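Local atomic coordinates of L-hydantoinase (Arthrobacter aurescens, PDB entry 1GKR), a protein that hydrolyses cyclic amides as a zinc-dependent hydantoinase, preferring aryl- to alkyl-substituted hydantoins, with an enantioselectivity that depends on the substrate. Residues Glu80-Val84 with Val433-Val439; Thr101-Leu107 with Lys137-Ala143. All blocks are in the same frame, centred on the assembly; numbering follows the deposited sequence.

Both contacts are packing contacts of one subunit, away from the zinc site. Contact 1 joins helix 75-85, which follows the barrel strand 51-62 carrying the zinc ligands His60 and His62, to a hairpin near the C-terminus. Contact 2 packs the start of helix 103-116 against the end of helix 132-140 and the turn after it; Lys147, the carbamylated residue that bridges the two zinc ions, comes only a few residues later. The centres of contact 1 and contact 2 are about 30 Å apart, and the nearest atoms of contact 1 and contact 2 about 19 Å apart. In sequence, contact 2 falls wholly between the two segments of contact 1, which brings together residues some 350 positions apart.

Contact 1: Glu80-Val84 with Val433-Val439; sequences ESAAV and VAEKGEV
Val439 turns its side chain into a shallow hollow on the helix, lined by Glu80, Ala83 and Val84. Its CG2 does most of the touching: CG2 of Val439 rests 3.8 Å from CB of Glu80 and 4.1 Å from CG1 of Val84, with the methyl of Ala83 a little farther off. CG1 of Val439, anti to its own backbone N (chi1 173°), lies instead near the carboxylate, 3.9 Å from OE2 of Glu80. The extended Glu80 chain thus passes obliquely across both methyls; its stem and its carboxyl group both lie against the valine, and the two oxygens go on to salt bridges with Arg406 (OE1) and Lys118 (OE2). Glutamate suits this place because it is apolar along its methylene stem and charged at its end; an alanine here would probably leave Arg406 and Lys118 without their shared carboxylate and uncover one flank of Val439.

Val84 meets Val439 at about a right angle, branched against branched. Ala83 points its CB at the strand, 4.2 Å from CB of Ala434 and also 4.2 Å from CG2 of Val433, so a small residue suits the place. The methyl CB of Ala434 in turn sits 3.7 Å from the carbonyl O of Ala83. With alanine on both sides, the axes of helix 80-84 and strand 433-435 approach to 7.9 Å and cross at -52°. Beyond them, Lys436 and Gly437 form the corner of a type I' turn, and the positive phi of Gly437 is easily adopted by a residue without a side chain.

Helix 75-85 thus lies against the hairpin of strands 431-435 and 438-439. Strand 431-435 also pairs antiparallel with strand 418-428, where Val433 and Ala434 both face Thr426, a classic beta bulge. The contact joins these C-terminal strands to a helix of the TIM-barrel domain.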
loop_
_atom_site.group_PDB
_atom_site.type_symbol
_atom_site.label_atom_id
_atom_site.label_comp_id
_atom_site.label_asym_id
_atom_site.label_seq_id
_atom_site.Cartn_x
_atom_site.Cartn_y
_atom_site.Cartn_z
ATOM N N GLU A 80 23.339 -14.415 37.830
ATOM C CA GLU A 80 23.710 -13.352 38.758
ATOM C C GLU A 80 23.835 -12.066 37.953
ATOM O O GLU A 80 23.577 -10.979 38.466
ATOM C CB GLU A 80 25.034 -13.650 39.469
ATOM C CG GLU A 80 24.949 -14.783 40.472
ATOM C CD GLU A 80 25.993 -14.662 41.565
ATOM O OE1 GLU A 80 26.980 -13.927 41.355
ATOM O OE2 GLU A 80 25.831 -15.306 42.627
ATOM N N SER A 81 24.243 -12.191 36.692
ATOM C CA SER A 81 24.357 -11.023 35.828
ATOM C C SER A 81 22.960 -10.452 35.631
ATOM O O SER A 81 22.780 -9.232 35.619
ATOM C CB SER A 81 24.937 -11.391 34.463
ATOM O OG SER A 81 26.344 -11.479 34.505
ATOM N N ALA A 82 21.977 -11.337 35.468
ATOM C CA ALA A 82 20.602 -10.900 35.294
ATOM C C ALA A 82 20.194 -10.124 36.542
ATOM O O ALA A 82 19.742 -8.979 36.458
ATOM C CB ALA A 82 19.687 -12.095 35.104
ATOM N N ALA A 83 20.370 -10.746 37.703
ATOM C CA ALA A 83 20.006 -10.108 38.956
ATOM C C ALA A 83 20.562 -8.703 39.095
ATOM O O ALA A 83 19.822 -7.786 39.415
ATOM C CB ALA A 83 20.451 -10.949 40.122
ATOM N N VAL A 84 21.852 -8.501 38.861
ATOM C CA VAL A 84 22.356 -7.146 39.026
ATOM C C VAL A 84 21.890 -6.272 37.890
ATOM O O VAL A 84 21.783 -5.063 38.048
ATOM C CB VAL A 84 23.902 -7.077 39.111
ATOM C CG1 VAL A 84 24.402 -8.072 40.120
ATOM C CG2 VAL A 84 24.521 -7.319 37.765
ATOM N N VAL A 433 17.263 -9.669 45.862
ATOM C CA VAL A 433 18.231 -10.620 45.322
ATOM C C VAL A 433 19.527 -9.918 44.965
ATOM O O VAL A 433 20.576 -10.541 44.885
ATOM C CB VAL A 433 17.706 -11.345 44.063
ATOM C CG1 VAL A 433 16.454 -12.153 44.392
ATOM C CG2 VAL A 433 17.434 -10.341 42.982
ATOM N N ALA A 434 19.463 -8.619 44.746
ATOM C CA ALA A 434 20.669 -7.894 44.423
ATOM C C ALA A 434 20.500 -6.493 44.926
ATOM O O ALA A 434 19.451 -5.870 44.749
ATOM C CB ALA A 434 20.911 -7.893 42.932
ATOM N N GLU A 435 21.530 -6.005 45.592
ATOM C CA GLU A 435 21.498 -4.665 46.115
ATOM C C GLU A 435 22.863 -4.086 45.851
ATOM O O GLU A 435 23.875 -4.675 46.213
ATOM C CB GLU A 435 21.181 -4.686 47.604
ATOM C CG GLU A 435 21.321 -3.346 48.282
ATOM C CD GLU A 435 20.482 -3.251 49.537
ATOM O OE1 GLU A 435 20.456 -4.232 50.317
ATOM O OE2 GLU A 435 19.851 -2.191 49.745
ATOM N N LYS A 436 22.869 -2.937 45.183
ATOM C CA LYS A 436 24.085 -2.233 44.812
ATOM C C LYS A 436 25.255 -3.159 44.462
ATOM O O LYS A 436 26.292 -3.161 45.130
ATOM C CB LYS A 436 24.463 -1.234 45.914
ATOM C CG LYS A 436 24.337 -1.782 47.317
ATOM C CD LYS A 436 24.403 -0.677 48.369
ATOM C CE LYS A 436 24.352 -1.269 49.784
ATOM N NZ LYS A 436 24.500 -0.233 50.856
ATOM N N GLY A 437 25.056 -3.960 43.412
ATOM C CA GLY A 437 26.087 -4.862 42.921
ATOM C C GLY A 437 26.343 -6.188 43.617
ATOM O O GLY A 437 27.208 -6.953 43.187
ATOM N N GLU A 438 25.596 -6.476 44.672
ATOM C CA GLU A 438 25.785 -7.706 45.418
ATOM C C GLU A 438 24.629 -8.669 45.287
ATOM O O GLU A 438 23.490 -8.305 45.555
ATOM C CB GLU A 438 25.951 -7.379 46.894
ATOM C CG GLU A 438 27.291 -6.825 47.287
ATOM C CD GLU A 438 28.252 -7.919 47.687
ATOM O OE1 GLU A 438 28.835 -8.572 46.787
ATOM O OE2 GLU A 438 28.408 -8.136 48.911
ATOM N N VAL A 439 24.898 -9.899 44.884
ATOM C CA VAL A 439 23.803 -10.844 44.821
ATOM C C VAL A 439 23.695 -11.376 46.238
ATOM O O VAL A 439 24.698 -11.731 46.833
ATOM C CB VAL A 439 24.072 -11.986 43.851
ATOM C CG1 VAL A 439 22.957 -13.019 43.962
ATOM C CG2 VAL A 439 24.156 -11.444 42.435
#

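Contact 2: Thr101-Leu107 with Lys137-Ala143; sequences TTLDAFL and KMHDAGA
Phe106 is the main bump of this interface, reaching from its helix into a hollow formed by Met138, Ala141, Gly142 and Ala143. A chi1 of -176° swings the ring away from its own backbone N and over to the other segment. One face is covered by CB of Met138, and at the edge CE2 of Phe106 lies 3.7 Å from the carbonyl O of Ala141. Farther out, CZ of Phe106 comes to 3.6 Å from N of Ala143, and CE1 of Phe106 lies 3.7 Å from CB of Ala143. Small residues suit this wall, since they leave space for the ring, and Gly142 takes the positive phi of the Schellman motif that ends helix 132-140.

Leu103 is a second bump. CD1 of Leu103 lies between Lys137 and Ala141, residues one helical turn apart, 3.7 Å from CB of Ala141 and 3.8 Å from O of Lys137. The stem of Lys137 crosses Leu103 at about a right angle. Met138 reaches toward Thr101 and Thr102: its chain bends at the sulfur (chi3 -89°), bringing CE of Met138 to 3.6 Å from C of Thr101. SD of Met138 stands 5.1 Å from the centroid of the Phe106 ring, an oblique Met-aromatic contact.

The segments themselves meet through apolar contact, so their fit rests on complementary shape. Glu134 of helix 132-140 adds a polar tie, accepting a hydrogen bond from Leu103 N and a salt bridge from Lys137 NZ.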
loop_
_atom_site.group_PDB
_atom_site.type_symbol
_atom_site.label_atom_id
_atom_site.label_comp_id
_atom_site.label_asym_id
_atom_site.label_seq_id
_atom_site.Cartn_x
_atom_site.Cartn_y
_atom_site.Cartn_z
ATOM N N THR A 101 14.648 -30.267 22.568
ATOM C CA THR A 101 13.671 -30.596 21.538
ATOM C C THR A 101 12.866 -31.836 21.875
ATOM O O THR A 101 12.177 -32.392 21.013
ATOM C CB THR A 101 14.363 -30.858 20.220
ATOM O OG1 THR A 101 15.417 -31.797 20.445
ATOM C CG2 THR A 101 14.937 -29.578 19.647
ATOM N N THR A 102 12.937 -32.246 23.136
ATOM C CA THR A 102 12.246 -33.433 23.618
ATOM C C THR A 102 11.634 -33.233 24.983
ATOM O O THR A 102 12.146 -32.456 25.782
ATOM C CB THR A 102 13.225 -34.564 23.747
ATOM O OG1 THR A 102 13.547 -35.039 22.441
ATOM C CG2 THR A 102 12.646 -35.676 24.595
ATOM N N LEU A 103 10.555 -33.953 25.271
ATOM C CA LEU A 103 9.926 -33.826 26.576
ATOM C C LEU A 103 10.947 -34.124 27.665
ATOM O O LEU A 103 11.006 -33.421 28.680
ATOM C CB LEU A 103 8.741 -34.780 26.713
ATOM C CG LEU A 103 8.085 -34.707 28.099
ATOM C CD1 LEU A 103 7.692 -33.272 28.442
ATOM C CD2 LEU A 103 6.869 -35.587 28.120
ATOM N N ASP A 104 11.753 -35.162 27.445
ATOM C CA ASP A 104 12.779 -35.554 28.403
ATOM C C ASP A 104 13.792 -34.455 28.579
ATOM O O ASP A 104 14.060 -34.034 29.696
ATOM C CB ASP A 104 13.524 -36.815 27.955
ATOM C CG ASP A 104 12.647 -38.050 27.982
ATOM O OD1 ASP A 104 11.946 -38.258 28.998
ATOM O OD2 ASP A 104 12.657 -38.818 26.995
ATOM N N ALA A 105 14.364 -33.990 27.476
ATOM C CA ALA A 105 15.370 -32.941 27.551
ATOM C C ALA A 105 14.823 -31.731 28.291
ATOM O O ALA A 105 15.549 -31.070 29.049
ATOM C CB ALA A 105 15.812 -32.544 26.153
ATOM N N PHE A 106 13.535 -31.460 28.062
ATOM C CA PHE A 106 12.839 -30.330 28.658
ATOM C C PHE A 106 12.713 -30.516 30.163
ATOM O O PHE A 106 13.073 -29.622 30.935
ATOM C CB PHE A 106 11.450 -30.188 28.034
ATOM C CG PHE A 106 10.680 -28.990 28.520
ATOM C CD1 PHE A 106 10.862 -27.738 27.930
ATOM C CD2 PHE A 106 9.794 -29.101 29.585
ATOM C CE1 PHE A 106 10.174 -26.611 28.396
ATOM C CE2 PHE A 106 9.101 -27.983 30.061
ATOM C CZ PHE A 106 9.295 -26.738 29.465
ATOM N N LEU A 107 12.190 -31.669 30.577
ATOM C CA LEU A 107 12.026 -31.959 32.002
ATOM C C LEU A 107 13.353 -31.900 32.753
ATOM O O LEU A 107 13.407 -31.473 33.911
ATOM C CB LEU A 107 11.413 -33.343 32.213
ATOM C CG LEU A 107 9.901 -33.501 32.366
ATOM C CD1 LEU A 107 9.224 -32.159 32.511
ATOM C CD2 LEU A 107 9.377 -34.226 31.167
ATOM N N LYS A 137 3.842 -32.117 23.651
ATOM C CA LYS A 137 4.321 -32.634 24.930
ATOM C C LYS A 137 4.953 -31.570 25.819
ATOM O O LYS A 137 4.665 -31.493 27.023
ATOM C CB LYS A 137 5.356 -33.741 24.709
ATOM C CG LYS A 137 4.875 -34.976 23.955
ATOM C CD LYS A 137 5.975 -36.035 23.968
ATOM C CE LYS A 137 5.646 -37.229 23.084
ATOM N NZ LYS A 137 6.684 -38.299 23.208
ATOM N N MET A 138 5.842 -30.771 25.227
ATOM C CA MET A 138 6.515 -29.720 25.979
ATOM C C MET A 138 5.515 -28.640 26.392
ATOM O O MET A 138 5.604 -28.086 27.495
ATOM C CB MET A 138 7.674 -29.133 25.158
ATOM C CG MET A 138 8.817 -30.101 25.006
ATOM S SD MET A 138 10.282 -29.469 24.183
ATOM C CE MET A 138 9.915 -29.840 22.471
ATOM N N HIS A 139 4.559 -28.358 25.508
ATOM C CA HIS A 139 3.523 -27.377 25.796
ATOM C C HIS A 139 2.817 -27.788 27.083
ATOM O O HIS A 139 2.672 -26.978 28.011
ATOM C CB HIS A 139 2.494 -27.327 24.667
ATOM C CG HIS A 139 1.328 -26.434 24.959
ATOM N ND1 HIS A 139 1.444 -25.065 25.048
ATOM C CD2 HIS A 139 0.032 -26.720 25.226
ATOM C CE1 HIS A 139 0.270 -24.546 25.357
ATOM N NE2 HIS A 139 -0.604 -25.528 25.473
ATOM N N ASP A 140 2.388 -29.054 27.127
ATOM C CA ASP A 140 1.697 -29.598 28.292
ATOM C C ASP A 140 2.578 -29.650 29.536
ATOM O O ASP A 140 2.072 -29.664 30.657
ATOM C CB ASP A 140 1.142 -30.993 27.994
ATOM C CG ASP A 140 -0.014 -30.970 26.994
ATOM O OD1 ASP A 140 -0.827 -30.017 27.020
ATOM O OD2 ASP A 140 -0.122 -31.923 26.188
ATOM N N ALA A 141 3.893 -29.671 29.349
ATOM C CA ALA A 141 4.791 -29.703 30.495
ATOM C C ALA A 141 5.119 -28.296 30.977
ATOM O O ALA A 141 5.900 -28.131 31.915
ATOM C CB ALA A 141 6.065 -30.445 30.152
ATOM N N GLY A 142 4.548 -27.282 30.328
ATOM C CA GLY A 142 4.801 -25.923 30.773
ATOM C C GLY A 142 5.604 -24.970 29.907
ATOM O O GLY A 142 5.820 -23.821 30.301
ATOM N N ALA A 143 6.059 -25.414 28.743
ATOM C CA ALA A 143 6.817 -24.521 27.873
ATOM C C ALA A 143 5.934 -23.319 27.528
ATOM O O ALA A 143 4.747 -23.494 27.260
ATOM C CB ALA A 143 7.212 -25.249 26.605
#